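Local structure of regulatory Subunit of Protein Kinase A (cAMP-dependent) from Euglena gracilis (6RSX) at residues E30-I35 / V55-M60; G68-K73 / S127-S132; F189-I194 / V251-S256; S239-Q244 / I276-M281. The protein binds cAMP in two tandem cyclic nucleotide-binding domains and, as in related regulatory subunits, probably controls the catalytic subunit of protein kinase A. All coordinates share one frame; numbering follows the deposited sequence. Where two conformers were deposited one is given.

Interaction 1: residues E30-I35 / V55-M60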
loop_
_atom_site.group_PDB
_atom_site.type_symbol
_atom_site.label_atom_id
_atom_site.label_comp_id
_atom_site.label_asym_id
_atom_site.label_seq_id
_atom_site.Cartn_x
_atom_site.Cartn_y
_atom_site.Cartn_z
ATOM N N GLU A 30 -8.635 -21.294 -16.117
ATOM C CA GLU A 30 -8.151 -21.846 -14.851
ATOM C C GLU A 30 -6.891 -21.131 -14.376
ATOM O O GLU A 30 -6.752 -20.796 -13.191
ATOM C CB GLU A 30 -7.885 -23.342 -15.005
ATOM C CG GLU A 30 -7.232 -23.978 -13.792
ATOM N N THR A 31 -5.943 -20.910 -15.286
ATOM C CA THR A 31 -4.776 -20.119 -14.931
ATOM C C THR A 31 -5.167 -18.703 -14.560
ATOM O O THR A 31 -4.632 -18.137 -13.604
ATOM C CB THR A 31 -3.796 -20.115 -16.102
ATOM O OG1 THR A 31 -3.653 -21.463 -16.556
ATOM C CG2 THR A 31 -2.465 -19.598 -15.649
ATOM N N LYS A 32 -6.101 -18.106 -15.302
ATOM C CA LYS A 32 -6.562 -16.779 -14.932
ATOM C C LYS A 32 -7.081 -16.779 -13.498
ATOM O O LYS A 32 -6.734 -15.903 -12.702
ATOM C CB LYS A 32 -7.642 -16.303 -15.904
ATOM C CG LYS A 32 -8.342 -15.021 -15.462
ATOM C CD LYS A 32 -9.296 -14.465 -16.521
ATOM C CE LYS A 32 -10.233 -13.395 -15.923
ATOM N NZ LYS A 32 -10.925 -12.560 -16.940
ATOM N N ALA A 33 -7.881 -17.781 -13.150
ATOM C CA ALA A 33 -8.439 -17.810 -11.797
ATOM C C ALA A 33 -7.326 -17.916 -10.767
ATOM O O ALA A 33 -7.337 -17.221 -9.743
ATOM C CB ALA A 33 -9.431 -18.967 -11.651
ATOM N N ARG A 34 -6.353 -18.777 -11.037
ATOM C CA ARG A 34 -5.216 -18.959 -10.151
ATOM C C ARG A 34 -4.402 -17.676 -9.991
ATOM O O ARG A 34 -4.029 -17.297 -8.872
ATOM C CB ARG A 34 -4.357 -20.087 -10.696
ATOM C CG ARG A 34 -3.220 -20.413 -9.827
ATOM C CD ARG A 34 -2.503 -21.682 -10.275
ATOM N NE ARG A 34 -1.184 -21.748 -9.639
ATOM C CZ ARG A 34 -0.165 -22.452 -10.104
ATOM N NH1 ARG A 34 -0.294 -23.158 -11.237
ATOM N NH2 ARG A 34 1.008 -22.416 -9.478
ATOM N N ILE A 35 -4.104 -16.990 -11.096
ATOM C CA ILE A 35 -3.389 -15.726 -10.984
ATOM C C ILE A 35 -4.207 -14.709 -10.205
ATOM O O ILE A 35 -3.689 -14.016 -9.311
ATOM C CB ILE A 35 -3.002 -15.221 -12.390
ATOM C CG1 ILE A 35 -1.961 -16.155 -12.972
ATOM C CG2 ILE A 35 -2.496 -13.795 -12.314
ATOM C CD1 ILE A 35 -1.760 -15.970 -14.494
ATOM N N VAL A 55 -3.611 -8.844 -20.423
ATOM C CA VAL A 55 -2.197 -9.081 -20.706
ATOM C C VAL A 55 -1.547 -9.832 -19.550
ATOM O O VAL A 55 -0.780 -10.780 -19.755
ATOM C CB VAL A 55 -1.476 -7.753 -20.985
ATOM C CG1 VAL A 55 0.009 -7.988 -21.112
ATOM C CG2 VAL A 55 -2.029 -7.099 -22.237
ATOM N N VAL A 56 -1.842 -9.415 -18.318
ATOM C CA VAL A 56 -1.295 -10.106 -17.157
ATOM C C VAL A 56 -1.697 -11.574 -17.177
ATOM O O VAL A 56 -0.858 -12.460 -17.031
ATOM C CB VAL A 56 -1.748 -9.412 -15.863
ATOM C CG1 VAL A 56 -1.307 -10.233 -14.644
ATOM C CG2 VAL A 56 -1.197 -8.015 -15.796
ATOM N N TYR A 57 -2.996 -11.859 -17.388
ATOM C CA TYR A 57 -3.448 -13.235 -17.261
ATOM C C TYR A 57 -2.911 -14.131 -18.355
ATOM O O TYR A 57 -2.876 -15.356 -18.169
ATOM C CB TYR A 57 -4.968 -13.323 -17.269
ATOM C CG TYR A 57 -5.608 -12.619 -16.110
ATOM C CD1 TYR A 57 -5.091 -12.739 -14.825
ATOM C CD2 TYR A 57 -6.720 -11.816 -16.306
ATOM C CE1 TYR A 57 -5.706 -12.078 -13.741
ATOM C CE2 TYR A 57 -7.340 -11.159 -15.227
ATOM C CZ TYR A 57 -6.823 -11.292 -13.963
ATOM O OH TYR A 57 -7.441 -10.636 -12.913
ATOM N N SER A 58 -2.530 -13.570 -19.504
ATOM C CA SER A 58 -1.950 -14.388 -20.552
ATOM C C SER A 58 -0.423 -14.437 -20.510
ATOM O O SER A 58 0.162 -15.371 -21.072
ATOM C CB SER A 58 -2.420 -13.890 -21.937
ATOM O OG SER A 58 -1.868 -12.623 -22.271
ATOM N N SER A 59 0.224 -13.476 -19.840
ATOM C CA SER A 59 1.676 -13.331 -19.849
ATOM C C SER A 59 2.375 -13.848 -18.597
ATOM O O SER A 59 3.527 -14.283 -18.693
ATOM C CB SER A 59 2.063 -11.850 -20.026
ATOM O OG SER A 59 1.601 -11.335 -21.277
ATOM N N MET A 60 1.757 -13.773 -17.410
ATOM C CA MET A 60 2.514 -14.166 -16.223
ATOM C C MET A 60 2.913 -15.634 -16.296
ATOM O O MET A 60 2.171 -16.479 -16.813
ATOM C CB MET A 60 1.702 -13.899 -14.944
ATOM C CG MET A 60 1.914 -12.519 -14.451
ATOM S SD MET A 60 1.174 -12.254 -12.840
ATOM C CE MET A 60 2.603 -11.537 -12.014
#
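Lys-32 lies over one face of the Tyr-57 ring, and Ile-35, a helical turn further on, comes at the edge of the same ring. From CB outward the lysine chain is laid across the ring. Its CB stands off from it. With CG anti to the backbone N (chi1 171°), the chain then runs out extended over the aromatic face. CG sits 3.8 Å from the ring centroid of Tyr-57, a CH-pi contact displaced toward the rim; CD lies 3.7 Å from Tyr-57 CD2, and CE 3.7 Å from Tyr-57 CE2. The tip, NZ, goes past the ring, and its partner is Glu-36 in a long, weak ion pair. Near the ring plane, Ile-35 CG2 touches Tyr-57 CD1 at 3.8 Å. The same methyl meets Met-60 SD at 4.0 Å and brushes Val-56, while the other branch, CD1, reaches Met-60 CB at 4.1 Å. Trp-137 of strand 134-140 also packs on Ile-35, and Leu-27 touches both Lys-32 and Tyr-57. The short helix axes approach to 9.2 Å with 110° between their directions, and the CA atoms of Lys-32 and Tyr-57 are the closest pair, 5.3 Å apart. Helix 29-39, the short helix 43-46 and helix 50-59 in succession are consistent with the N3A motif, the helical N-terminal element of cyclic nucleotide-binding domains. No hydrogen bond joins the two segments; carbon, sulfur and ring surfaces do the work, with the lysine lending its methylenes to the tyrosine while keeping its ammonium beyond it.

Interaction 2: residues G68-K73 / S127-S132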
loop_
_atom_site.group_PDB
_atom_site.type_symbol
_atom_site.label_atom_id
_atom_site.label_comp_id
_atom_site.label_asym_id
_atom_site.label_seq_id
_atom_site.Cartn_x
_atom_site.Cartn_y
_atom_site.Cartn_z
ATOM N N GLY A 68 16.016 -21.377 0.880
ATOM C CA GLY A 68 17.380 -20.909 0.967
ATOM C C GLY A 68 17.971 -20.380 -0.335
ATOM O O GLY A 68 19.036 -19.766 -0.301
ATOM N N HIS A 69 17.303 -20.563 -1.455
ATOM C CA HIS A 69 17.844 -20.092 -2.719
ATOM C C HIS A 69 17.435 -18.645 -3.001
ATOM O O HIS A 69 16.320 -18.213 -2.686
ATOM C CB HIS A 69 17.397 -21.020 -3.842
ATOM C CG HIS A 69 18.053 -22.367 -3.795
ATOM N ND1 HIS A 69 18.755 -22.885 -4.864
ATOM C CD2 HIS A 69 18.124 -23.296 -2.812
ATOM C CE1 HIS A 69 19.219 -24.079 -4.544
ATOM N NE2 HIS A 69 18.857 -24.350 -3.304
ATOM N N PHE A 70 18.355 -17.901 -3.619
ATOM C CA PHE A 70 18.117 -16.495 -3.954
ATOM C C PHE A 70 17.353 -16.385 -5.269
ATOM O O PHE A 70 17.805 -16.869 -6.325
ATOM C CB PHE A 70 19.428 -15.710 -4.047
ATOM C CG PHE A 70 20.074 -15.439 -2.717
ATOM C CD1 PHE A 70 20.954 -16.355 -2.163
ATOM C CD2 PHE A 70 19.787 -14.277 -2.001
ATOM C CE1 PHE A 70 21.550 -16.107 -0.924
ATOM C CE2 PHE A 70 20.383 -14.032 -0.739
ATOM C CZ PHE A 70 21.246 -14.937 -0.214
ATOM N N ILE A 71 16.226 -15.693 -5.223
ATOM C CA ILE A 71 15.478 -15.389 -6.433
ATOM C C ILE A 71 16.169 -14.291 -7.223
ATOM O O ILE A 71 16.171 -14.298 -8.465
ATOM C CB ILE A 71 14.043 -15.005 -6.031
ATOM C CG1 ILE A 71 13.371 -16.262 -5.457
ATOM C CG2 ILE A 71 13.278 -14.514 -7.243
ATOM C CD1 ILE A 71 12.512 -15.982 -4.269
ATOM N N MET A 72 16.759 -13.334 -6.514
ATOM C CA MET A 72 17.582 -12.288 -7.103
ATOM C C MET A 72 18.598 -11.839 -6.063
ATOM O O MET A 72 18.381 -11.966 -4.853
ATOM C CB MET A 72 16.765 -11.095 -7.575
ATOM C CG MET A 72 15.954 -10.380 -6.419
ATOM S SD MET A 72 15.015 -8.965 -7.064
ATOM C CE MET A 72 13.864 -9.804 -8.121
ATOM N N LYS A 73 19.729 -11.330 -6.549
ATOM C CA LYS A 73 20.745 -10.786 -5.671
ATOM C C LYS A 73 20.861 -9.290 -5.875
ATOM O O LYS A 73 20.760 -8.789 -7.000
ATOM C CB LYS A 73 22.101 -11.456 -5.898
ATOM C CG LYS A 73 22.024 -12.937 -5.765
ATOM C CD LYS A 73 23.061 -13.436 -4.787
ATOM C CE LYS A 73 22.955 -12.756 -3.417
ATOM N NZ LYS A 73 24.082 -13.217 -2.542
ATOM N N SER A 127 18.737 -8.216 -2.115
ATOM C CA SER A 127 18.592 -9.627 -2.407
ATOM C C SER A 127 17.246 -10.121 -1.874
ATOM O O SER A 127 16.750 -9.636 -0.843
ATOM C CB SER A 127 19.723 -10.418 -1.752
ATOM O OG SER A 127 21.025 -10.012 -2.253
ATOM N N VAL A 128 16.688 -11.128 -2.531
ATOM C CA VAL A 128 15.429 -11.739 -2.068
ATOM C C VAL A 128 15.656 -13.238 -1.976
ATOM O O VAL A 128 15.906 -13.898 -3.000
ATOM C CB VAL A 128 14.259 -11.429 -3.010
ATOM C CG1 VAL A 128 12.931 -12.005 -2.446
ATOM C CG2 VAL A 128 14.145 -9.933 -3.232
ATOM N N GLN A 129 15.584 -13.780 -0.755
ATOM C CA GLN A 129 15.949 -15.174 -0.515
ATOM C C GLN A 129 14.734 -15.971 -0.067
ATOM O O GLN A 129 14.029 -15.546 0.854
ATOM C CB GLN A 129 17.042 -15.255 0.553
ATOM C CG GLN A 129 17.472 -16.673 0.828
ATOM C CD GLN A 129 18.679 -16.733 1.757
ATOM O OE1 GLN A 129 18.861 -15.862 2.591
ATOM N NE2 GLN A 129 19.525 -17.747 1.582
ATOM N N ALA A 130 14.495 -17.122 -0.691
ATOM C CA ALA A 130 13.394 -17.971 -0.251
ATOM C C ALA A 130 13.689 -18.466 1.160
ATOM O O ALA A 130 14.783 -18.963 1.438
ATOM C CB ALA A 130 13.214 -19.152 -1.190
ATOM N N VAL A 131 12.701 -18.361 2.048
ATOM C CA VAL A 131 12.852 -18.904 3.400
ATOM C C VAL A 131 12.349 -20.339 3.383
ATOM O O VAL A 131 13.075 -21.268 3.735
ATOM C CB VAL A 131 12.095 -18.054 4.420
ATOM C CG1 VAL A 131 12.129 -18.721 5.831
ATOM C CG2 VAL A 131 12.681 -16.673 4.498
ATOM N N SER A 132 11.093 -20.516 3.005
ATOM C CA SER A 132 10.502 -21.803 2.682
ATOM C C SER A 132 10.744 -22.097 1.204
ATOM O O SER A 132 11.324 -21.290 0.480
ATOM C CB SER A 132 9.008 -21.766 2.971
ATOM O OG SER A 132 8.399 -20.768 2.139
#
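Phe-70 and Gln-129 form an antiparallel non-hydrogen-bonded pair and Met-72 and Val-128 a hydrogen-bonded one, the register slipping by one residue between them in a beta bulge at Ile-71, whose N still bonds to Val-128 O (2.9 Å). Further back, Gly-68 N donates to Ala-130 O (2.8 Å); at its positive phi (89°) a CB would collide with the oxygen of the residue before, so glycine suits it. In Gln-129, CG anti to the backbone N (chi1 -179°) and an extended chain carry the amide over the Phe-70 ring, the planes 19° apart, with CD 3.7 Å above it, displaced toward the rim; Lys-73 CE covers the opposite face. NE2 of Gln-129 gives Gly-68 O a straight 2.8 Å bond from above the carbonyl plane, which fixes the amide's rotation. This is the jelly-roll barrel of a cyclic nucleotide-binding domain, with strand 70-72 at its sheet's margin beside 127-130. Met-72 belongs to the cAMP pocket, and its CG runs beside Val-128 CG2 at 3.7 Å. A leucine in place of Gln-129 would probably leave the Gly-68 carbonyl without this donor and Phe-70 without its stacked amide. Ser-127 OG bonds to Gln-74 N.

Interaction 3: residues F189-I194 / V251-S256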
loop_
_atom_site.group_PDB
_atom_site.type_symbol
_atom_site.label_atom_id
_atom_site.label_comp_id
_atom_site.label_asym_id
_atom_site.label_seq_id
_atom_site.Cartn_x
_atom_site.Cartn_y
_atom_site.Cartn_z
ATOM N N PHE A 189 -14.142 15.463 -1.546
ATOM C CA PHE A 189 -15.355 15.573 -0.735
ATOM C C PHE A 189 -15.946 16.969 -0.850
ATOM O O PHE A 189 -15.229 17.966 -0.707
ATOM C CB PHE A 189 -15.055 15.232 0.718
ATOM C CG PHE A 189 -14.629 13.810 0.910
ATOM C CD1 PHE A 189 -15.532 12.780 0.753
ATOM C CD2 PHE A 189 -13.318 13.508 1.242
ATOM C CE1 PHE A 189 -15.148 11.469 0.915
ATOM C CE2 PHE A 189 -12.926 12.181 1.419
ATOM C CZ PHE A 189 -13.839 11.166 1.243
ATOM N N LYS A 190 -17.248 17.029 -1.116
ATOM C CA LYS A 190 -17.963 18.287 -1.261
ATOM C C LYS A 190 -18.445 18.793 0.098
ATOM O O LYS A 190 -18.500 18.055 1.085
ATOM C CB LYS A 190 -19.150 18.110 -2.206
ATOM C CG LYS A 190 -20.132 17.072 -1.705
ATOM C CD LYS A 190 -21.375 16.955 -2.579
ATOM C CE LYS A 190 -22.359 15.949 -1.975
ATOM N NZ LYS A 190 -23.660 15.870 -2.702
ATOM N N ASP A 191 -18.790 20.074 0.141
ATOM C CA ASP A 191 -19.296 20.661 1.377
ATOM C C ASP A 191 -20.410 19.805 1.975
ATOM O O ASP A 191 -21.320 19.358 1.270
ATOM C CB ASP A 191 -19.798 22.084 1.112
ATOM C CG ASP A 191 -20.218 22.809 2.395
ATOM O OD1 ASP A 191 -19.507 22.665 3.415
ATOM O OD2 ASP A 191 -21.239 23.539 2.377
ATOM N N LYS A 192 -20.313 19.561 3.282
ATOM C CA LYS A 192 -21.280 18.822 4.096
ATOM C C LYS A 192 -21.303 17.323 3.811
ATOM O O LYS A 192 -22.151 16.607 4.367
ATOM C CB LYS A 192 -22.708 19.373 3.946
ATOM C CG LYS A 192 -23.063 20.441 4.964
ATOM C CD LYS A 192 -22.430 21.776 4.633
ATOM C CE LYS A 192 -23.230 22.920 5.251
ATOM N NZ LYS A 192 -22.842 24.239 4.675
ATOM N N GLU A 193 -20.410 16.816 2.967
ATOM C CA GLU A 193 -20.376 15.386 2.700
ATOM C C GLU A 193 -19.754 14.640 3.878
ATOM O O GLU A 193 -18.689 15.024 4.379
ATOM C CB GLU A 193 -19.590 15.127 1.415
ATOM C CG GLU A 193 -19.522 13.674 1.052
ATOM C CD GLU A 193 -18.966 13.430 -0.357
ATOM O OE1 GLU A 193 -18.532 14.399 -1.029
ATOM O OE2 GLU A 193 -18.977 12.260 -0.790
ATOM N N ILE A 194 -20.434 13.588 4.334
ATOM C CA ILE A 194 -19.970 12.753 5.438
ATOM C C ILE A 194 -18.940 11.767 4.900
ATOM O O ILE A 194 -19.167 11.137 3.863
ATOM C CB ILE A 194 -21.145 12.006 6.077
ATOM C CG1 ILE A 194 -22.076 12.987 6.794
ATOM C CG2 ILE A 194 -20.656 10.916 7.026
ATOM C CD1 ILE A 194 -23.285 12.296 7.355
ATOM N N VAL A 251 -17.086 15.023 8.654
ATOM C CA VAL A 251 -17.856 15.620 7.571
ATOM C C VAL A 251 -17.070 16.780 6.961
ATOM O O VAL A 251 -16.487 17.605 7.677
ATOM C CB VAL A 251 -19.245 16.075 8.085
ATOM C CG1 VAL A 251 -19.074 17.132 9.150
ATOM C CG2 VAL A 251 -20.116 16.566 6.958
ATOM N N SER A 252 -17.019 16.824 5.633
ATOM C CA SER A 252 -16.258 17.869 4.968
ATOM C C SER A 252 -16.926 19.223 5.187
ATOM O O SER A 252 -18.156 19.335 5.220
ATOM C CB SER A 252 -16.128 17.561 3.468
ATOM O OG SER A 252 -15.198 18.443 2.850
ATOM N N GLU A 253 -16.103 20.249 5.383
ATOM C CA GLU A 253 -16.558 21.631 5.518
ATOM C C GLU A 253 -15.974 22.355 4.314
ATOM O O GLU A 253 -14.769 22.633 4.268
ATOM C CB GLU A 253 -16.109 22.239 6.849
ATOM C CG GLU A 253 -16.529 23.691 7.048
ATOM C CD GLU A 253 -17.881 23.832 7.743
ATOM O OE1 GLU A 253 -18.893 23.278 7.246
ATOM O OE2 GLU A 253 -17.929 24.496 8.800
ATOM N N GLY A 254 -16.818 22.634 3.332
ATOM C CA GLY A 254 -16.307 23.034 2.043
ATOM C C GLY A 254 -15.741 21.824 1.333
ATOM O O GLY A 254 -15.913 20.688 1.769
ATOM N N VAL A 255 -15.051 22.083 0.220
ATOM C CA VAL A 255 -14.441 21.018 -0.569
ATOM C C VAL A 255 -13.127 20.603 0.081
ATOM O O VAL A 255 -12.322 21.447 0.498
ATOM C CB VAL A 255 -14.228 21.475 -2.018
ATOM C CG1 VAL A 255 -13.419 20.432 -2.788
ATOM C CG2 VAL A 255 -15.577 21.712 -2.673
ATOM N N SER A 256 -12.915 19.297 0.182
ATOM C CA SER A 256 -11.704 18.755 0.772
ATOM C C SER A 256 -11.139 17.695 -0.155
ATOM O O SER A 256 -11.890 16.954 -0.799
ATOM C CB SER A 256 -11.972 18.135 2.142
ATOM O OG SER A 256 -12.337 19.149 3.050
#
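Phe-189 and Ser-256 pair antiparallel with two backbone hydrogen bonds, Phe-189 N to Ser-256 O and Ser-256 N to Phe-189 O, both 2.8 Å. At the other end Ser-252 N reaches Glu-193 O, and Lys-192 N meets Ser-252 O from above the carbonyl plane in a more bent bond. The 189-194 segment gets from one pairing to the other by a type II turn from Lys-190 to Glu-193, with Lys-192 at positive phi (71°).

Among side-chain bonds, Asp-191, its CG turned anti to the backbone N (chi1 -174°), reaches across so that OD1 takes the N-H of Gly-254 at 2.7 Å on its anti side, well out of the carboxylate plane. Glu-193 OE1 closes its own turn by accepting from Lys-190 N. In the 251-256 segment, Ser-256 OG donates to Ser-252 OG, which in turn donates to Gly-254 O at 2.6 Å; Ser-256 OG also pairs with Lys-212 N.

Charges cluster at the surface. Lys-192 NZ bridges to Asp-191 OD2 on the syn side (2.9 Å), which would partly offset the closeness of Asp-191 OD1 to Glu-253 OE1, 3.9 Å.

Apolar contact is slight: Val-251 CG2 touches Ile-194 CG1 at 4.1 Å and lies against the Lys-192 and Glu-193 carbonyl oxygens.

Both segments link the sheet holding 185-189 and 256-262 to the one holding 194-196 and 249-252: a corner of the cyclic nucleotide-binding jelly roll.

Interaction 4: residues S239-Q244 / I276-M281. With CMP (adenosine-3',5'-cyclic-monophosphate), chain C.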
loop_
_atom_site.group_PDB
_atom_site.type_symbol
_atom_site.label_atom_id
_atom_site.label_comp_id
_atom_site.label_asym_id
_atom_site.label_seq_id
_atom_site.Cartn_x
_atom_site.Cartn_y
_atom_site.Cartn_z
ATOM N N SER A 239 -11.383 2.882 14.415
ATOM C CA SER A 239 -12.212 1.759 14.000
ATOM C C SER A 239 -11.362 0.656 13.392
ATOM O O SER A 239 -11.636 -0.533 13.582
ATOM C CB SER A 239 -13.281 2.221 13.008
ATOM O OG SER A 239 -12.712 2.966 11.930
ATOM N N LEU A 240 -10.319 1.032 12.652
ATOM C CA LEU A 240 -9.518 0.020 11.994
ATOM C C LEU A 240 -8.529 -0.620 12.951
ATOM O O LEU A 240 -8.304 -1.831 12.881
ATOM C CB LEU A 240 -8.795 0.635 10.791
ATOM C CG LEU A 240 -9.690 1.173 9.673
ATOM C CD1 LEU A 240 -8.826 1.738 8.527
ATOM C CD2 LEU A 240 -10.655 0.121 9.162
ATOM N N MET A 241 -7.923 0.164 13.850
ATOM C CA MET A 241 -6.885 -0.389 14.717
ATOM C C MET A 241 -7.467 -1.344 15.754
ATOM O O MET A 241 -6.817 -2.328 16.135
ATOM C CB MET A 241 -6.112 0.735 15.407
ATOM C CG MET A 241 -5.342 1.613 14.446
ATOM S SD MET A 241 -4.552 3.033 15.202
ATOM C CE MET A 241 -3.146 2.262 16.009
ATOM N N PHE A 242 -8.684 -1.069 16.225
ATOM C CA PHE A 242 -9.288 -1.813 17.327
ATOM C C PHE A 242 -10.537 -2.567 16.897
ATOM O O PHE A 242 -11.254 -3.105 17.753
ATOM C CB PHE A 242 -9.618 -0.867 18.478
ATOM C CG PHE A 242 -8.482 0.024 18.857
ATOM C CD1 PHE A 242 -7.260 -0.512 19.218
ATOM C CD2 PHE A 242 -8.636 1.400 18.859
ATOM C CE1 PHE A 242 -6.205 0.303 19.563
ATOM C CE2 PHE A 242 -7.581 2.225 19.207
ATOM C CZ PHE A 242 -6.365 1.673 19.562
ATOM N N ASN A 243 -10.816 -2.613 15.597
ATOM C CA ASN A 243 -11.968 -3.317 15.037
ATOM C C ASN A 243 -13.246 -3.000 15.818
ATOM O O ASN A 243 -13.853 -3.853 16.465
ATOM C CB ASN A 243 -11.720 -4.828 14.994
ATOM C CG ASN A 243 -12.569 -5.517 13.950
ATOM O OD1 ASN A 243 -13.574 -4.971 13.485
ATOM N ND2 ASN A 243 -12.169 -6.722 13.569
ATOM N N GLN A 244 -13.640 -1.733 15.723
ATOM C CA GLN A 244 -14.832 -1.248 16.395
ATOM C C GLN A 244 -15.513 -0.215 15.510
ATOM O O GLN A 244 -14.913 0.265 14.536
ATOM C CB GLN A 244 -14.468 -0.644 17.752
ATOM C CG GLN A 244 -13.837 0.740 17.638
ATOM C CD GLN A 244 -12.999 1.138 18.848
ATOM O OE1 GLN A 244 -12.579 0.291 19.644
ATOM N NE2 GLN A 244 -12.740 2.436 18.978
ATOM N N ILE A 276 2.904 6.835 16.136
ATOM C CA ILE A 276 2.357 8.170 15.922
ATOM C C ILE A 276 0.845 8.156 16.111
ATOM O O ILE A 276 0.277 9.042 16.764
ATOM C CB ILE A 276 2.755 8.705 14.538
ATOM C CG1 ILE A 276 4.238 9.104 14.536
ATOM C CG2 ILE A 276 1.846 9.873 14.147
ATOM C CD1 ILE A 276 4.792 9.509 13.173
ATOM N N LEU A 277 0.174 7.137 15.564
ATOM C CA LEU A 277 -1.277 7.039 15.695
ATOM C C LEU A 277 -1.691 6.874 17.152
ATOM O O LEU A 277 -2.695 7.456 17.593
ATOM C CB LEU A 277 -1.792 5.869 14.859
ATOM C CG LEU A 277 -1.688 6.139 13.360
ATOM C CD1 LEU A 277 -2.007 4.875 12.561
ATOM C CD2 LEU A 277 -2.610 7.301 12.977
ATOM N N GLN A 278 -0.948 6.056 17.907
ATOM C CA GLN A 278 -1.267 5.838 19.321
ATOM C C GLN A 278 -1.060 7.107 20.145
ATOM O O GLN A 278 -1.933 7.491 20.936
ATOM C CB GLN A 278 -0.424 4.688 19.875
ATOM C CG GLN A 278 -0.796 3.334 19.311
ATOM C CD GLN A 278 0.225 2.257 19.637
ATOM O OE1 GLN A 278 1.418 2.529 19.789
ATOM N NE2 GLN A 278 -0.241 1.024 19.743
ATOM N N ARG A 279 0.100 7.760 19.990
ATOM C CA ARG A 279 0.350 9.019 20.689
ATOM C C ARG A 279 -0.746 10.032 20.394
ATOM O O ARG A 279 -1.269 10.691 21.305
ATOM C CB ARG A 279 1.718 9.591 20.291
ATOM C CG ARG A 279 2.899 9.110 21.131
ATOM C CD ARG A 279 4.195 9.854 20.786
ATOM N NE ARG A 279 4.672 9.532 19.442
ATOM C CZ ARG A 279 5.427 8.477 19.143
ATOM N NH1 ARG A 279 5.809 7.632 20.094
ATOM N NH2 ARG A 279 5.798 8.259 17.889
ATOM N N ASN A 280 -1.118 10.167 19.124
ATOM C CA ASN A 280 -2.083 11.194 18.772
ATOM C C ASN A 280 -3.424 11.013 19.471
ATOM O O ASN A 280 -4.173 11.986 19.609
ATOM C CB ASN A 280 -2.309 11.214 17.279
ATOM C CG ASN A 280 -3.278 12.262 16.873
ATOM O OD1 ASN A 280 -2.967 13.456 16.936
ATOM N ND2 ASN A 280 -4.478 11.840 16.452
ATOM N N MET A 281 -3.778 9.790 19.865
ATOM C CA MET A 281 -5.054 9.598 20.549
ATOM C C MET A 281 -5.098 10.312 21.902
ATOM O O MET A 281 -6.186 10.501 22.456
ATOM C CB MET A 281 -5.334 8.111 20.726
ATOM C CG MET A 281 -5.520 7.378 19.386
ATOM S SD MET A 281 -5.708 5.612 19.720
ATOM C CE MET A 281 -6.090 4.975 18.086
HETATM P P CMP C . -12.745 6.588 14.115
HETATM O O1P CMP C . -12.346 5.312 13.170
HETATM O O2P CMP C . -13.383 6.268 15.410
HETATM O "O5'" CMP C . -13.818 7.450 13.310
HETATM C "C5'" CMP C . -14.020 8.823 13.665
HETATM C "C4'" CMP C . -12.667 9.457 13.852
HETATM O "O4'" CMP C . -12.673 10.821 14.303
HETATM C "C3'" CMP C . -11.736 8.806 14.841
HETATM O "O3'" CMP C . -11.363 7.481 14.470
HETATM C "C2'" CMP C . -10.593 9.808 14.882
HETATM O "O2'" CMP C . -9.737 9.580 13.745
HETATM C "C1'" CMP C . -11.342 11.141 14.642
HETATM N N9 CMP C . -11.297 12.067 15.778
HETATM C C8 CMP C . -10.841 13.322 15.717
HETATM N N7 CMP C . -10.961 13.853 16.930
HETATM C C5 CMP C . -11.521 12.920 17.719
HETATM C C6 CMP C . -11.859 12.971 19.048
HETATM N N6 CMP C . -11.722 14.024 20.013
HETATM N N1 CMP C . -12.386 11.917 19.642
HETATM C C2 CMP C . -12.603 10.787 18.915
HETATM N N3 CMP C . -12.257 10.725 17.586
HETATM C C4 CMP C . -11.733 11.812 17.017
#
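Met-241 and Met-281 run alongside each other, head to tail, between segments 239-244 and 276-281, with Met-241 SD 3.8 Å from Met-281 CE. The apolar contacts go on from there. Met-241 SD and CE both lie 4.0 Å from Leu-277 CB, and CE also grazes Gln-278 CG; a bend at chi3 (76°) sets that methyl near both. Phe-266 backs both Met-241 and Leu-277.

The sulfur-aromatic contact belongs to Met-281. Its extended chain brings SD to the edge of the Phe-242 ring, in plane and 5.1 Å from the centroid, while CE presses obliquely on Phe-242 CE2 at a tight 3.3 Å. One face of that ring lies on Met-241 CB. Replacing Met-241 with alanine would probably open a gap beside Leu-277 and take away the sulfur against which the Met-281 methyl rests.

The polar contacts are with the cAMP. Ser-239 holds its O1P twice, through the backbone N at 2.9 Å and through OG at 2.7 Å, as expected of a phosphate-binding cassette, and Glu-237 and Gly-236 add further hydrogen bonds to the ligand.

Helix 237-242 therefore grips the nucleotide by hydrogen bonds, whereas no hydrogen bond crosses from 239-244 to 276-281: there the hold depends on how closely the methionine and phenylalanine side chains fit, not on the direction of any bond.

Along the chain, interactions 1 and 2 follow in series, and the segments of interactions 3 and 4 alternate after them. The first pair accompanies the N-terminal cAMP-binding barrel, centres about 24 Å apart: interaction 1 joins helices 29-39 and 50-59, and interaction 2 lies on strands 70-72 and 127-130. The second pair, centres about 23 Å apart, belongs to the other barrel, interaction 3 at a corner between its sheets and interaction 4 on helices 237-242 and 274-280. Interactions 2 and 3 are farthest apart, about 48 Å between centres. None touches another. Two cAMP-binding units thus follow each other, each with its own pocket, to which interactions 2 and 4, centres about 35 Å apart, contribute a residue each.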